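Local coordinates for protein pantothenate synthetase (Francisella tularensis subsp. tularensis, PDB 3N8H) that probably catalyses the ATP-dependent condensation of pantoate with beta-alanine to pantothenate, by way of a pantoyl-adenylate intermediate, as a homodimer, at residues D254-L257 against G261-C264. Sequence-based numbering, arbitrary orientation.
Sequences DNFL and GPSC
Pro262 lies flat over one face of the Phe256 ring, its CD 3.9 Å from the ring centroid and only 8° off the normal, a CH-pi contact. Beside it, Pro262 CB sits 3.7 Å from Phe256 CD2, so the pyrrolidine covers the ring from its centre to the CD2 side. The Gly261 backbone continues on the same side of the ring plane toward CD1: its CA lies obliquely 3.6 Å from Phe256 CD1, and its carbonyl O comes within 3.6 Å of Phe256 CB. With chi1 at 39°, Phe256 CG sits between its own N and carbonyl carbon, which lays the ring alongside the returning chain. Gly261, at a positive phi, donates its N-H to Leu257 O (2.9 Å, N-H...O angle 156°), closing the turn after strand 250-257, an outer strand of the C-terminal antiparallel sheet. Pro262 then centres an inverse gamma turn. At the ring edge, in plane, lies Asp254 OD2, held by a salt bridge to Arg180 and a hydrogen bond to Tyr206; the Asp254 side chain is about 8 Å from bound adenosine monophosphate, so this is structural packing near the nucleotide. Tyr206 and Leu209 of helix 196-210 also touch Pro262, wedging it between sheet and helix. One backbone bond thus sets the path of the turn, while the pyrrolidine over Phe256 gives the C-terminal tail a buried apolar seat on the last strand.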
ATOM      1  N   ASP A 254      -7.189 -17.535  19.579  1.00 36.60           N
ATOM      2  CA  ASP A 254      -8.425 -17.054  20.172  1.00 34.34           C
ATOM      3  C   ASP A 254      -8.195 -15.738  20.949  1.00 37.79           C
ATOM      4  O   ASP A 254      -7.082 -15.421  21.372  1.00 34.46           O
ATOM      5  CB  ASP A 254      -9.010 -18.145  21.096  1.00 32.18           C
ATOM      6  CG  ASP A 254     -10.484 -17.938  21.385  1.00 34.47           C
ATOM      7  OD1 ASP A 254     -11.095 -16.955  20.852  1.00 37.42           O
ATOM      8  OD2 ASP A 254     -11.032 -18.736  22.171  1.00 33.90           O
ATOM      9  N   ASN A 255      -9.254 -14.961  21.124  1.00 32.04           N
ATOM     10  CA  ASN A 255      -9.216 -13.889  22.094  1.00 32.14           C
ATOM     11  C   ASN A 255     -10.639 -13.689  22.610  1.00 36.40           C
ATOM     12  O   ASN A 255     -11.610 -13.961  21.898  1.00 33.15           O
ATOM     13  CB  ASN A 255      -8.650 -12.611  21.468  1.00 29.91           C
ATOM     14  CG  ASN A 255      -9.653 -11.912  20.642  1.00 37.86           C
ATOM     15  OD1 ASN A 255     -10.447 -11.100  21.154  1.00 40.56           O
ATOM     16  ND2 ASN A 255      -9.700 -12.270  19.368  1.00 31.95           N
ATOM     17  N   PHE A 256     -10.763 -13.272  23.860  1.00 30.93           N
ATOM     18  CA  PHE A 256     -12.069 -13.014  24.479  1.00 31.33           C
ATOM     19  C   PHE A 256     -11.866 -12.062  25.655  1.00 39.93           C
ATOM     20  O   PHE A 256     -10.741 -11.905  26.139  1.00 37.78           O
ATOM     21  CB  PHE A 256     -12.713 -14.338  24.959  1.00 33.67           C
ATOM     22  CG  PHE A 256     -11.721 -15.319  25.564  1.00 36.98           C
ATOM     23  CD1 PHE A 256     -11.215 -15.116  26.837  1.00 38.16           C
ATOM     24  CD2 PHE A 256     -11.285 -16.433  24.847  1.00 34.41           C
ATOM     25  CE1 PHE A 256     -10.301 -16.016  27.406  1.00 36.98           C
ATOM     26  CE2 PHE A 256     -10.358 -17.331  25.400  1.00 34.10           C
ATOM     27  CZ  PHE A 256      -9.868 -17.111  26.693  1.00 30.87           C
ATOM     28  N   LEU A 257     -12.944 -11.421  26.107  1.00 45.82           N
ATOM     29  CA  LEU A 257     -12.905 -10.591  27.314  1.00 44.31           C
ATOM     30  C   LEU A 257     -12.515 -11.438  28.521  1.00 44.28           C
ATOM     31  O   LEU A 257     -12.981 -12.558  28.658  1.00 39.58           O
ATOM     32  CB  LEU A 257     -14.271  -9.964  27.565  1.00 52.88           C
ATOM     33  CG  LEU A 257     -14.746  -8.932  26.544  1.00 58.89           C
ATOM     34  CD1 LEU A 257     -16.205  -8.582  26.779  1.00 59.30           C
ATOM     35  CD2 LEU A 257     -13.882  -7.687  26.636  1.00 60.72           C
ATOM     36  N   GLY A 261     -14.539 -14.845  29.516  1.00 54.17           N
ATOM     37  CA  GLY A 261     -13.938 -16.082  29.045  1.00 49.48           C
ATOM     38  C   GLY A 261     -14.570 -16.444  27.701  1.00 43.69           C
ATOM     39  O   GLY A 261     -15.291 -15.620  27.109  1.00 41.09           O
ATOM     40  N   PRO A 262     -14.290 -17.658  27.189  1.00 37.13           N
ATOM     41  CA  PRO A 262     -14.831 -18.024  25.874  1.00 39.38           C
ATOM     42  C   PRO A 262     -16.248 -18.575  26.010  1.00 45.72           C
ATOM     43  O   PRO A 262     -16.489 -19.761  25.805  1.00 48.97           O
ATOM     44  CB  PRO A 262     -13.848 -19.100  25.372  1.00 32.22           C
ATOM     45  CG  PRO A 262     -13.344 -19.747  26.620  1.00 33.73           C
ATOM     46  CD  PRO A 262     -13.345 -18.673  27.705  1.00 38.87           C
ATOM     47  N   SER A 263     -17.192 -17.697  26.337  1.00 48.15           N
ATOM     48  CA  SER A 263     -18.526 -18.137  26.768  1.00 53.83           C
ATOM     49  C   SER A 263     -19.432 -18.629  25.628  1.00 59.90           C
ATOM     50  O   SER A 263     -19.229 -18.261  24.465  1.00 58.44           O
ATOM     51  CB  SER A 263     -19.220 -17.014  27.538  1.00 58.05           C
ATOM     52  OG  SER A 263     -19.143 -15.806  26.799  1.00 64.29           O
ATOM     53  N   CYS A 264     -20.404 -19.476  25.996  1.00 57.49           N
ATOM     54  CA  CYS A 264     -21.500 -19.961  25.136  1.00 59.93           C
ATOM     55  C   CYS A 264     -21.471 -21.466  24.823  1.00 62.42           C
ATOM     56  O   CYS A 264     -21.976 -22.293  25.596  1.00 49.94           O
ATOM     57  CB  CYS A 264     -21.666 -19.124  23.856  1.00 56.65           C
ATOM     58  SG  CYS A 264     -22.628 -17.605  24.130  1.00 98.78           S
TER